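PDB 4M88: extracellular ligand-binding receptor from Verminephrobacter eiseniae, which probably binds an amino acid or similar small solute outside the cytoplasmic membrane and hands it to an ABC transporter. Local coordinates for residues P105-L110 with A123-E128; Q149-G154 with I205-F210; Q127-I132 with F228-V233; E131-A136 with E163-V168. All coordinates share one frame; numbering follows the deposited sequence.

Contact 1 (P105-L110 with A123-E128); sequences PGAESL and AGDKQE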
loop_
_atom_site.group_PDB
_atom_site.type_symbol
_atom_site.label_atom_id
_atom_site.label_comp_id
_atom_site.label_asym_id
_atom_site.label_seq_id
_atom_site.Cartn_x
_atom_site.Cartn_y
_atom_site.Cartn_z
ATOM N N PRO A 105 0.740 -5.745 0.779
ATOM C CA PRO A 105 -0.393 -5.179 0.049
ATOM C C PRO A 105 -1.695 -5.332 0.807
ATOM O O PRO A 105 -1.771 -6.120 1.759
ATOM C CB PRO A 105 -0.453 -6.062 -1.199
ATOM C CG PRO A 105 -0.022 -7.403 -0.700
ATOM C CD PRO A 105 1.060 -7.111 0.323
ATOM N N GLY A 106 -2.715 -4.605 0.357
ATOM C CA GLY A 106 -4.046 -4.704 0.925
ATOM C C GLY A 106 -4.865 -5.832 0.324
ATOM O O GLY A 106 -6.070 -5.682 0.108
ATOM N N ALA A 107 -4.225 -6.969 0.065
ATOM C CA ALA A 107 -4.912 -8.114 -0.537
ATOM C C ALA A 107 -6.094 -8.556 0.316
ATOM O O ALA A 107 -6.031 -8.523 1.553
ATOM C CB ALA A 107 -3.940 -9.269 -0.749
ATOM N N GLU A 108 -7.178 -8.964 -0.337
ATOM C CA GLU A 108 -8.375 -9.350 0.400
ATOM C C GLU A 108 -8.068 -10.554 1.293
ATOM O O GLU A 108 -8.583 -10.649 2.409
ATOM C CB GLU A 108 -9.546 -9.636 -0.558
ATOM C CG GLU A 108 -10.890 -9.931 0.120
ATOM C CD GLU A 108 -11.419 -8.778 0.981
ATOM O OE1 GLU A 108 -10.909 -7.638 0.879
ATOM O OE2 GLU A 108 -12.356 -9.019 1.777
ATOM N N SER A 109 -7.204 -11.451 0.821
ATOM C CA SER A 109 -6.884 -12.665 1.577
ATOM C C SER A 109 -6.113 -12.383 2.874
ATOM O O SER A 109 -6.069 -13.234 3.767
ATOM C CB SER A 109 -6.096 -13.653 0.715
ATOM O OG SER A 109 -4.896 -13.068 0.235
ATOM N N LEU A 110 -5.497 -11.205 2.969
ATOM C CA LEU A 110 -4.733 -10.826 4.165
ATOM C C LEU A 110 -5.590 -10.003 5.130
ATOM O O LEU A 110 -5.261 -9.831 6.304
ATOM C CB LEU A 110 -3.494 -10.025 3.761
ATOM C CG LEU A 110 -2.568 -10.697 2.746
ATOM C CD1 LEU A 110 -1.416 -9.769 2.386
ATOM C CD2 LEU A 110 -2.057 -12.036 3.279
ATOM N N ALA A 123 -6.961 1.731 1.928
ATOM C CA ALA A 123 -8.115 0.989 1.430
ATOM C C ALA A 123 -7.634 -0.354 0.887
ATOM O O ALA A 123 -6.474 -0.493 0.460
ATOM C CB ALA A 123 -8.822 1.778 0.335
ATOM N N GLY A 124 -8.509 -1.351 0.900
ATOM C CA GLY A 124 -8.116 -2.667 0.429
ATOM C C GLY A 124 -8.082 -2.799 -1.088
ATOM O O GLY A 124 -8.709 -2.007 -1.800
ATOM N N ASP A 125 -7.336 -3.794 -1.570
ATOM C CA ASP A 125 -7.306 -4.140 -2.986
ATOM C C ASP A 125 -8.712 -4.350 -3.531
ATOM O O ASP A 125 -8.981 -4.013 -4.682
ATOM C CB ASP A 125 -6.468 -5.407 -3.222
ATOM C CG ASP A 125 -4.970 -5.147 -3.144
ATOM O OD1 ASP A 125 -4.580 -4.004 -2.822
ATOM O OD2 ASP A 125 -4.190 -6.101 -3.392
ATOM N N LYS A 126 -9.617 -4.884 -2.710
ATOM C CA LYS A 126 -10.958 -5.186 -3.218
ATOM C C LYS A 126 -11.694 -3.919 -3.639
ATOM O O LYS A 126 -12.288 -3.844 -4.726
ATOM C CB LYS A 126 -11.769 -5.967 -2.184
ATOM C CG LYS A 126 -13.179 -6.323 -2.641
ATOM C CD LYS A 126 -13.829 -7.336 -1.708
ATOM C CE LYS A 126 -15.306 -7.504 -2.047
ATOM N NZ LYS A 126 -15.855 -8.715 -1.395
ATOM N N GLN A 127 -11.644 -2.907 -2.785
ATOM C CA GLN A 127 -12.307 -1.655 -3.106
ATOM C C GLN A 127 -11.607 -0.961 -4.260
ATOM O O GLN A 127 -12.264 -0.364 -5.114
ATOM C CB GLN A 127 -12.349 -0.734 -1.904
ATOM C CG GLN A 127 -13.342 0.396 -2.106
ATOM C CD GLN A 127 -13.184 1.485 -1.077
ATOM O OE1 GLN A 127 -12.523 1.301 -0.054
ATOM N NE2 GLN A 127 -13.790 2.632 -1.341
ATOM N N GLU A 128 -10.282 -1.030 -4.298
ATOM C CA GLU A 128 -9.555 -0.463 -5.435
ATOM C C GLU A 128 -9.931 -1.133 -6.760
ATOM O O GLU A 128 -10.115 -0.460 -7.780
ATOM C CB GLU A 128 -8.043 -0.541 -5.212
ATOM C CG GLU A 128 -7.592 0.310 -4.032
ATOM C CD GLU A 128 -6.098 0.592 -4.036
ATOM O OE1 GLU A 128 -5.359 -0.090 -4.785
ATOM O OE2 GLU A 128 -5.669 1.509 -3.296
HETATM O O HOH W 1 -8.996 -5.996 -0.038
#
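The N-terminal turn of helix 125-138, with G124 at its N-cap, is met by G106 from a loop that follows strand 99-101 of the first, purely parallel sheet of this periplasmic binding protein. N of D125 donates to O of G106 at 2.8 Å and 164°, the nitrogen lying above the carbonyl plane. The same carbonyl oxygen takes a second bond from a water, which gives its other proton to OE1 of E108 (2.7 Å) and accepts from N of K126. Two amides of the helix start are thus served, one directly and one through the water. The D125 side chain stands beside its own backbone N (chi1 -76°), which brings its carboxylate over the G106 peptide, with OD1 3.6 Å from C of G106. Its oxygens look further out: OD1 to the hydroxyl of Y232, OD2 to a bound glycerol. E108 slants across K126, OE1 3.6 Å from CB of K126, while OE2 bonds to T112; the charged ends of E108 and K126 stay 4.7 Å apart, OE2 to NZ. With an N-H and a water proton both directed at it near a helix start, O of G106 is probably somewhat polarised.

Contact 2 (Q149-G154 with I205-F210); sequences QDLPTG and IGPPPF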
loop_
_atom_site.group_PDB
_atom_site.type_symbol
_atom_site.label_atom_id
_atom_site.label_comp_id
_atom_site.label_asym_id
_atom_site.label_seq_id
_atom_site.Cartn_x
_atom_site.Cartn_y
_atom_site.Cartn_z
ATOM N N GLN A 149 0.528 -11.752 -11.187
ATOM C CA GLN A 149 1.635 -12.647 -10.859
ATOM C C GLN A 149 1.098 -13.871 -10.136
ATOM O O GLN A 149 0.177 -13.766 -9.321
ATOM C CB GLN A 149 2.698 -11.961 -10.002
ATOM C CG GLN A 149 3.939 -12.847 -9.774
ATOM C CD GLN A 149 4.996 -12.198 -8.907
ATOM O OE1 GLN A 149 5.163 -10.982 -8.915
ATOM N NE2 GLN A 149 5.717 -13.014 -8.148
ATOM N N ASP A 150 1.694 -15.022 -10.440
ATOM C CA ASP A 150 1.322 -16.300 -9.845
ATOM C C ASP A 150 1.826 -16.378 -8.406
ATOM O O ASP A 150 2.860 -16.989 -8.117
ATOM C CB ASP A 150 1.879 -17.449 -10.688
ATOM C CG ASP A 150 1.388 -18.805 -10.227
ATOM O OD1 ASP A 150 0.479 -18.856 -9.371
ATOM O OD2 ASP A 150 1.908 -19.819 -10.734
ATOM N N LEU A 151 1.075 -15.740 -7.519
ATOM C CA LEU A 151 1.390 -15.629 -6.105
ATOM C C LEU A 151 0.028 -15.714 -5.426
ATOM O O LEU A 151 -0.974 -15.361 -6.046
ATOM C CB LEU A 151 1.983 -14.246 -5.858
ATOM C CG LEU A 151 2.933 -14.031 -4.697
ATOM C CD1 LEU A 151 4.114 -14.959 -4.873
ATOM C CD2 LEU A 151 3.381 -12.577 -4.653
ATOM N N PRO A 152 -0.029 -16.177 -4.163
ATOM C CA PRO A 152 -1.336 -16.232 -3.490
ATOM C C PRO A 152 -2.118 -14.910 -3.490
ATOM O O PRO A 152 -3.326 -14.938 -3.738
ATOM C CB PRO A 152 -0.972 -16.640 -2.062
ATOM C CG PRO A 152 0.244 -17.503 -2.241
ATOM C CD PRO A 152 1.014 -16.886 -3.397
ATOM N N THR A 153 -1.456 -13.785 -3.218
ATOM C CA THR A 153 -2.137 -12.487 -3.223
ATOM C C THR A 153 -2.524 -12.019 -4.632
ATOM O O THR A 153 -3.446 -11.210 -4.800
ATOM C CB THR A 153 -1.288 -11.401 -2.561
ATOM O OG1 THR A 153 0.022 -11.394 -3.143
ATOM C CG2 THR A 153 -1.189 -11.661 -1.066
ATOM N N GLY A 154 -1.803 -12.514 -5.635
ATOM C CA GLY A 154 -2.151 -12.252 -7.023
ATOM C C GLY A 154 -3.401 -13.015 -7.404
ATOM O O GLY A 154 -4.303 -12.468 -8.041
ATOM N N ILE A 205 -1.740 -6.731 -11.800
ATOM C CA ILE A 205 -1.836 -7.009 -10.362
ATOM C C ILE A 205 -0.631 -7.794 -9.878
ATOM O O ILE A 205 -0.323 -8.855 -10.415
ATOM C CB ILE A 205 -3.114 -7.823 -10.043
ATOM C CG1 ILE A 205 -4.361 -6.983 -10.342
ATOM C CG2 ILE A 205 -3.128 -8.294 -8.594
ATOM C CD1 ILE A 205 -5.679 -7.648 -9.928
ATOM N N GLY A 206 0.057 -7.282 -8.865
ATOM C CA GLY A 206 1.212 -7.985 -8.339
ATOM C C GLY A 206 2.055 -7.074 -7.479
ATOM O O GLY A 206 1.703 -5.907 -7.277
ATOM N N PRO A 207 3.174 -7.602 -6.959
ATOM C CA PRO A 207 4.102 -6.785 -6.176
ATOM C C PRO A 207 4.668 -5.697 -7.067
ATOM O O PRO A 207 4.691 -5.867 -8.291
ATOM C CB PRO A 207 5.205 -7.774 -5.787
ATOM C CG PRO A 207 4.571 -9.124 -5.897
ATOM C CD PRO A 207 3.589 -9.012 -7.023
ATOM N N PRO A 208 5.127 -4.591 -6.467
ATOM C CA PRO A 208 5.653 -3.451 -7.216
ATOM C C PRO A 208 6.606 -3.755 -8.388
ATOM O O PRO A 208 6.392 -3.186 -9.458
ATOM C CB PRO A 208 6.347 -2.622 -6.136
ATOM C CG PRO A 208 5.546 -2.882 -4.924
ATOM C CD PRO A 208 5.117 -4.331 -5.017
ATOM N N PRO A 209 7.632 -4.617 -8.207
ATOM C CA PRO A 209 8.500 -4.809 -9.381
ATOM C C PRO A 209 7.786 -5.531 -10.536
ATOM O O PRO A 209 8.141 -5.316 -11.698
ATOM C CB PRO A 209 9.657 -5.659 -8.839
ATOM C CG PRO A 209 9.089 -6.373 -7.644
ATOM C CD PRO A 209 8.061 -5.435 -7.054
ATOM N N PHE A 210 6.797 -6.361 -10.215
ATOM C CA PHE A 210 6.003 -7.041 -11.233
ATOM C C PHE A 210 5.128 -6.050 -11.995
ATOM O O PHE A 210 4.917 -6.191 -13.193
ATOM C CB PHE A 210 5.131 -8.127 -10.594
ATOM C CG PHE A 210 4.281 -8.881 -11.581
ATOM C CD1 PHE A 210 4.761 -10.038 -12.185
ATOM C CD2 PHE A 210 2.990 -8.451 -11.884
ATOM C CE1 PHE A 210 3.975 -10.741 -13.093
ATOM C CE2 PHE A 210 2.197 -9.146 -12.797
ATOM C CZ PHE A 210 2.687 -10.294 -13.400
#
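Q149 lies over a face of the F210 ring, at the place where adjacent parallel strands 143-149 and 201-205 of the alpha/beta lobe give way to their helices. CB of Q149 sits 3.5 Å from the ring centroid, only 11° off the normal, so this is a CH-pi contact near the middle of the face. Beyond it the glutamine chain runs out fully extended, CG opposite the backbone N (chi1 -174°), and its amide plane is turned 42° against the ring. That course carries OE1 into a notch between two aliphatic groups, 3.2 Å from CD of P207 and 3.3 Å from CB of F210. Replacing F210 by an alanine would probably strip CB of Q149 of its aromatic cover and set the glutamine chain free to turn. The next shell fixes the two backbones. N of Q149 donates to O of I205 at 3.1 Å, approaching nearly along the C=O axis, and I205 is bonded through its own backbone to L147, which extends the strand pairing to its end. G206 then lets the chain turn past the CD2 edge of the ring: a beta carbon there would run into O of I205 and into CD2 of F210. P207 follows at the N-cap position of helix 208-220, as L151 does for helix 152-166. Outermost, the residues at these two N-cap positions touch through their side chains, CD2 of L151 resting 3.9 Å from CG of P207.

Contact 3 (Q127-I132 with F228-V233); sequences QEIEEI and FVLSYV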
loop_
_atom_site.group_PDB
_atom_site.type_symbol
_atom_site.label_atom_id
_atom_site.label_comp_id
_atom_site.label_asym_id
_atom_site.label_seq_id
_atom_site.Cartn_x
_atom_site.Cartn_y
_atom_site.Cartn_z
ATOM N N GLN A 127 -11.644 -2.907 -2.785
ATOM C CA GLN A 127 -12.307 -1.655 -3.106
ATOM C C GLN A 127 -11.607 -0.961 -4.260
ATOM O O GLN A 127 -12.264 -0.364 -5.114
ATOM C CB GLN A 127 -12.349 -0.734 -1.904
ATOM C CG GLN A 127 -13.342 0.396 -2.106
ATOM C CD GLN A 127 -13.184 1.485 -1.077
ATOM O OE1 GLN A 127 -12.523 1.301 -0.054
ATOM N NE2 GLN A 127 -13.790 2.632 -1.341
ATOM N N GLU A 128 -10.282 -1.030 -4.298
ATOM C CA GLU A 128 -9.555 -0.463 -5.435
ATOM C C GLU A 128 -9.931 -1.133 -6.760
ATOM O O GLU A 128 -10.115 -0.460 -7.780
ATOM C CB GLU A 128 -8.043 -0.541 -5.212
ATOM C CG GLU A 128 -7.592 0.310 -4.032
ATOM C CD GLU A 128 -6.098 0.592 -4.036
ATOM O OE1 GLU A 128 -5.359 -0.090 -4.785
ATOM O OE2 GLU A 128 -5.669 1.509 -3.296
ATOM N N ILE A 129 -10.022 -2.457 -6.746
ATOM C CA ILE A 129 -10.403 -3.213 -7.943
ATOM C C ILE A 129 -11.848 -2.936 -8.374
ATOM O O ILE A 129 -12.137 -2.831 -9.578
ATOM C CB ILE A 129 -10.170 -4.720 -7.722
ATOM C CG1 ILE A 129 -8.667 -5.030 -7.808
ATOM C CG2 ILE A 129 -10.918 -5.549 -8.750
ATOM C CD1 ILE A 129 -8.289 -6.380 -7.198
ATOM N N GLU A 130 -12.757 -2.808 -7.406
ATOM C CA GLU A 130 -14.140 -2.461 -7.735
ATOM C C GLU A 130 -14.197 -1.093 -8.407
ATOM O O GLU A 130 -14.925 -0.898 -9.385
ATOM C CB GLU A 130 -15.033 -2.508 -6.497
ATOM C CG GLU A 130 -15.330 -3.941 -6.024
ATOM C CD GLU A 130 -15.963 -4.005 -4.635
ATOM O OE1 GLU A 130 -15.876 -3.011 -3.876
ATOM O OE2 GLU A 130 -16.546 -5.061 -4.304
ATOM N N GLU A 131 -13.417 -0.155 -7.882
ATOM C CA GLU A 131 -13.299 1.180 -8.464
ATOM C C GLU A 131 -12.721 1.148 -9.885
ATOM O O GLU A 131 -13.196 1.864 -10.767
ATOM C CB GLU A 131 -12.420 2.054 -7.568
ATOM C CG GLU A 131 -12.256 3.473 -8.057
ATOM C CD GLU A 131 -13.423 4.362 -7.679
ATOM O OE1 GLU A 131 -14.389 3.853 -7.065
ATOM O OE2 GLU A 131 -13.367 5.572 -7.991
ATOM N N ILE A 132 -11.694 0.330 -10.101
ATOM C CA ILE A 132 -11.098 0.200 -11.438
ATOM C C ILE A 132 -12.124 -0.326 -12.426
ATOM O O ILE A 132 -12.242 0.180 -13.550
ATOM C CB ILE A 132 -9.914 -0.758 -11.444
ATOM C CG1 ILE A 132 -8.675 -0.062 -10.938
ATOM C CG2 ILE A 132 -9.613 -1.239 -12.867
ATOM C CD1 ILE A 132 -7.488 -0.974 -10.860
ATOM N N PHE A 228 -4.197 -0.269 -16.027
ATOM C CA PHE A 228 -4.618 0.175 -14.705
ATOM C C PHE A 228 -3.839 -0.600 -13.660
ATOM O O PHE A 228 -3.631 -1.810 -13.794
ATOM C CB PHE A 228 -6.113 -0.063 -14.486
ATOM C CG PHE A 228 -6.975 0.415 -15.618
ATOM C CD1 PHE A 228 -7.189 1.767 -15.816
ATOM C CD2 PHE A 228 -7.578 -0.494 -16.474
ATOM C CE1 PHE A 228 -7.990 2.210 -16.865
ATOM C CE2 PHE A 228 -8.379 -0.061 -17.523
ATOM C CZ PHE A 228 -8.580 1.291 -17.714
ATOM N N VAL A 229 -3.396 0.096 -12.624
ATOM C CA VAL A 229 -2.644 -0.558 -11.565
ATOM C C VAL A 229 -3.150 -0.081 -10.222
ATOM O O VAL A 229 -3.759 0.985 -10.124
ATOM C CB VAL A 229 -1.128 -0.268 -11.663
ATOM C CG1 VAL A 229 -0.587 -0.703 -13.012
ATOM C CG2 VAL A 229 -0.849 1.207 -11.422
ATOM N N LEU A 230 -2.900 -0.876 -9.183
ATOM C CA LEU A 230 -3.323 -0.523 -7.836
ATOM C C LEU A 230 -2.251 0.308 -7.139
ATOM O O LEU A 230 -1.243 0.670 -7.752
ATOM C CB LEU A 230 -3.625 -1.791 -7.032
ATOM C CG LEU A 230 -4.633 -2.745 -7.675
ATOM C CD1 LEU A 230 -4.904 -3.944 -6.760
ATOM C CD2 LEU A 230 -5.920 -2.015 -7.982
ATOM N N SER A 231 -2.472 0.597 -5.858
ATOM C CA SER A 231 -1.622 1.518 -5.102
ATOM C C SER A 231 -0.232 0.975 -4.764
ATOM O O SER A 231 0.142 0.951 -3.590
ATOM C CB SER A 231 -2.313 1.906 -3.796
ATOM O OG SER A 231 -3.426 2.737 -4.034
ATOM N N TYR A 232 0.545 0.574 -5.770
ATOM C CA TYR A 232 1.852 -0.048 -5.482
ATOM C C TYR A 232 3.054 0.469 -6.267
ATOM O O TYR A 232 4.175 -0.019 -6.086
ATOM C CB TYR A 232 1.741 -1.567 -5.603
ATOM C CG TYR A 232 0.702 -2.085 -4.650
ATOM C CD1 TYR A 232 0.894 -1.976 -3.283
ATOM C CD2 TYR A 232 -0.495 -2.617 -5.111
ATOM C CE1 TYR A 232 -0.064 -2.411 -2.390
ATOM C CE2 TYR A 232 -1.462 -3.063 -4.221
ATOM C CZ TYR A 232 -1.241 -2.951 -2.868
ATOM O OH TYR A 232 -2.199 -3.390 -1.983
ATOM N N VAL A 233 2.826 1.447 -7.133
ATOM C CA VAL A 233 3.915 2.039 -7.907
ATOM C C VAL A 233 3.726 3.547 -7.971
ATOM O O VAL A 233 2.609 4.038 -7.782
ATOM C CB VAL A 233 3.973 1.469 -9.342
ATOM C CG1 VAL A 233 4.365 0.013 -9.322
ATOM C CG2 VAL A 233 2.644 1.655 -10.048
#
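The hydroxyl of S231 sits between two acceptors, OE2 of E128 at 2.7 Å and the carbonyl oxygen of V253, and its single proton may go to either. The other carboxylate oxygen has a clearer role: N of S231 donates to OE1 of E128 at 3.2 Å and 156°, arriving on the syn side and 16° out of the carboxylate plane. Both oxygens of one glutamate therefore face one serine, N-H to one and hydroxyl to the other. S231 is the centre of an inverse gamma turn, closed by N of Y232 on O of L230, just after strand 227-229 ends, which is consistent with its N-H and hydroxyl both facing the glutamate. Here helix 125-138 packs on the central sheet of the lobe. L230 reaches back to the helix with CB 3.3 Å from OE1 of E128; both its methyls approach CG1 of I129, CD1 at 4.1 Å, and CD2 is also pressed to 3.4 Å against CD1 of I132, tighter than usual for carbons. I132 holds CG1 beside its backbone N (chi1 -81°), which sends CD1 forward to L230 and to CB of F228 at 4.0 Å; L203 and V253 line the same patch. Buried as it is, the carboxylate of E128 would probably be costly to keep charged, a cost that the N-H of S231, its hydroxyl when turned that way, and the nearby helix start may partly repay.

Contact 4 (E131-A136 with E163-V168); sequences EIVSHA and EAVKTV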
loop_
_atom_site.group_PDB
_atom_site.type_symbol
_atom_site.label_atom_id
_atom_site.label_comp_id
_atom_site.label_asym_id
_atom_site.label_seq_id
_atom_site.Cartn_x
_atom_site.Cartn_y
_atom_site.Cartn_z
ATOM N N GLU A 131 -13.417 -0.155 -7.882
ATOM C CA GLU A 131 -13.299 1.180 -8.464
ATOM C C GLU A 131 -12.721 1.148 -9.885
ATOM O O GLU A 131 -13.196 1.864 -10.767
ATOM C CB GLU A 131 -12.420 2.054 -7.568
ATOM C CG GLU A 131 -12.256 3.473 -8.057
ATOM C CD GLU A 131 -13.423 4.362 -7.679
ATOM O OE1 GLU A 131 -14.389 3.853 -7.065
ATOM O OE2 GLU A 131 -13.367 5.572 -7.991
ATOM N N ILE A 132 -11.694 0.330 -10.101
ATOM C CA ILE A 132 -11.098 0.200 -11.438
ATOM C C ILE A 132 -12.124 -0.326 -12.426
ATOM O O ILE A 132 -12.242 0.180 -13.550
ATOM C CB ILE A 132 -9.914 -0.758 -11.444
ATOM C CG1 ILE A 132 -8.675 -0.062 -10.938
ATOM C CG2 ILE A 132 -9.613 -1.239 -12.867
ATOM C CD1 ILE A 132 -7.488 -0.974 -10.860
ATOM N N VAL A 133 -12.886 -1.334 -12.013
ATOM C CA VAL A 133 -13.848 -1.919 -12.934
ATOM C C VAL A 133 -14.986 -0.940 -13.248
ATOM O O VAL A 133 -15.461 -0.875 -14.387
ATOM C CB VAL A 133 -14.362 -3.289 -12.442
ATOM C CG1 VAL A 133 -15.352 -3.860 -13.440
ATOM C CG2 VAL A 133 -13.185 -4.238 -12.296
ATOM N N SER A 134 -15.397 -0.158 -12.254
ATOM C CA SER A 134 -16.368 0.916 -12.482
ATOM C C SER A 134 -15.818 1.951 -13.478
ATOM O O SER A 134 -16.517 2.404 -14.398
ATOM C CB SER A 134 -16.701 1.599 -11.153
ATOM O OG SER A 134 -17.438 2.791 -11.362
ATOM N N HIS A 135 -14.558 2.322 -13.286
ATOM C CA HIS A 135 -13.904 3.319 -14.127
ATOM C C HIS A 135 -13.810 2.806 -15.558
ATOM O O HIS A 135 -14.072 3.544 -16.510
ATOM C CB HIS A 135 -12.520 3.625 -13.556
ATOM C CG HIS A 135 -11.700 4.568 -14.383
ATOM N ND1 HIS A 135 -11.856 5.933 -14.329
ATOM C CD2 HIS A 135 -10.691 4.332 -15.256
ATOM C CE1 HIS A 135 -10.988 6.503 -15.152
ATOM N NE2 HIS A 135 -10.272 5.556 -15.723
ATOM N N ALA A 136 -13.447 1.535 -15.713
ATOM C CA ALA A 136 -13.325 0.938 -17.042
ATOM C C ALA A 136 -14.648 1.026 -17.788
ATOM O O ALA A 136 -14.683 1.332 -18.982
ATOM C CB ALA A 136 -12.851 -0.514 -16.942
ATOM N N GLU A 163 -15.098 -11.385 -9.438
ATOM C CA GLU A 163 -16.341 -11.105 -8.719
ATOM C C GLU A 163 -16.830 -9.679 -9.013
ATOM O O GLU A 163 -18.034 -9.438 -9.150
ATOM C CB GLU A 163 -16.149 -11.300 -7.215
ATOM C CG GLU A 163 -17.382 -10.964 -6.381
ATOM C CD GLU A 163 -18.522 -11.967 -6.548
ATOM O OE1 GLU A 163 -18.302 -13.051 -7.136
ATOM O OE2 GLU A 163 -19.645 -11.665 -6.084
ATOM N N ALA A 164 -15.889 -8.744 -9.127
ATOM C CA ALA A 164 -16.223 -7.350 -9.408
ATOM C C ALA A 164 -16.860 -7.209 -10.780
ATOM O O ALA A 164 -17.842 -6.481 -10.946
ATOM C CB ALA A 164 -14.984 -6.465 -9.302
ATOM N N VAL A 165 -16.295 -7.898 -11.765
ATOM C CA VAL A 165 -16.788 -7.813 -13.140
ATOM C C VAL A 165 -18.176 -8.435 -13.273
ATOM O O VAL A 165 -19.021 -7.968 -14.049
ATOM C CB VAL A 165 -15.787 -8.466 -14.139
ATOM C CG1 VAL A 165 -16.431 -8.717 -15.470
ATOM C CG2 VAL A 165 -14.552 -7.589 -14.309
ATOM N N LYS A 166 -18.442 -9.478 -12.504
ATOM C CA LYS A 166 -19.730 -10.135 -12.664
ATOM C C LYS A 166 -20.851 -9.400 -11.912
ATOM O O LYS A 166 -22.036 -9.675 -12.122
ATOM C CB LYS A 166 -19.642 -11.645 -12.372
ATOM C CG LYS A 166 -20.002 -12.082 -10.976
ATOM C CD LYS A 166 -20.012 -13.610 -10.870
ATOM C CE LYS A 166 -18.658 -14.212 -11.244
ATOM N NZ LYS A 166 -18.520 -15.638 -10.807
ATOM N N THR A 167 -20.470 -8.428 -11.080
ATOM C CA THR A 167 -21.437 -7.593 -10.376
ATOM C C THR A 167 -21.295 -6.078 -10.614
ATOM O O THR A 167 -21.714 -5.296 -9.767
ATOM C CB THR A 167 -21.381 -7.808 -8.844
ATOM O OG1 THR A 167 -20.109 -7.376 -8.343
ATOM C CG2 THR A 167 -21.598 -9.265 -8.486
ATOM N N VAL A 168 -20.711 -5.641 -11.729
ATOM C CA VAL A 168 -20.712 -4.196 -11.986
ATOM C C VAL A 168 -22.029 -3.745 -12.580
ATOM O O VAL A 168 -22.534 -4.373 -13.515
ATOM C CB VAL A 168 -19.541 -3.698 -12.851
ATOM C CG1 VAL A 168 -18.348 -3.496 -11.979
ATOM C CG2 VAL A 168 -19.250 -4.645 -14.006
#
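V133 packs both of its methyls against residues 163-168 and gives up the most surface here, with V168 and V165 as its chief partners. Its CG1, opposite the backbone N (chi1 -180°), points between the two other valines: CG1 of V168 is only 3.4 Å away, closer than carbons usually come, and CG2 of V165 is at 3.9 Å. Its CG2 meets CB of A164, one residue before V165, at 4.1 Å. The V133 side chain crosses those of V165 and V168 at about a right angle. This joins helix 125-138 to the C-terminal end of helix 152-166, two neighbours in one helical layer of the alpha/beta lobe, on either side of strand 143-149 in the sequence. With an alanine in place of V133, a gap would probably open between the helices, leaving CG1 of V168 without its mate. V168 lies past the helix end, where the chain folds back; T167 marks the turn, its OG1 donating to O of E163 at 3.0 Å and its N to O of A164. The side chains of V133 and V165 both touch I173, just before strand 174-180.

How the contacts relate
From the N terminus, contact 1 first closes a short loop around strand 118-119, joining the loop after strand 99-101 to the start of helix 125-138. That helix then serves contacts 3 and 4. Contact 4 closes on the end of helix 152-166, whereas contact 3 closes a far longer loop at the end of strand 227-229. Contact 2 is nested inside that loop and crosses contact 4, since 149-154 lies inside the loop of contact 4 and 205-210 outside it. The hydroxyl of Y232 ties contact 3 back to contact 1, and A107 and L110 pack on T153 of contact 2. Contact 1 thus joins the two lobes; contacts 2 to 4 join helices and strands of the second.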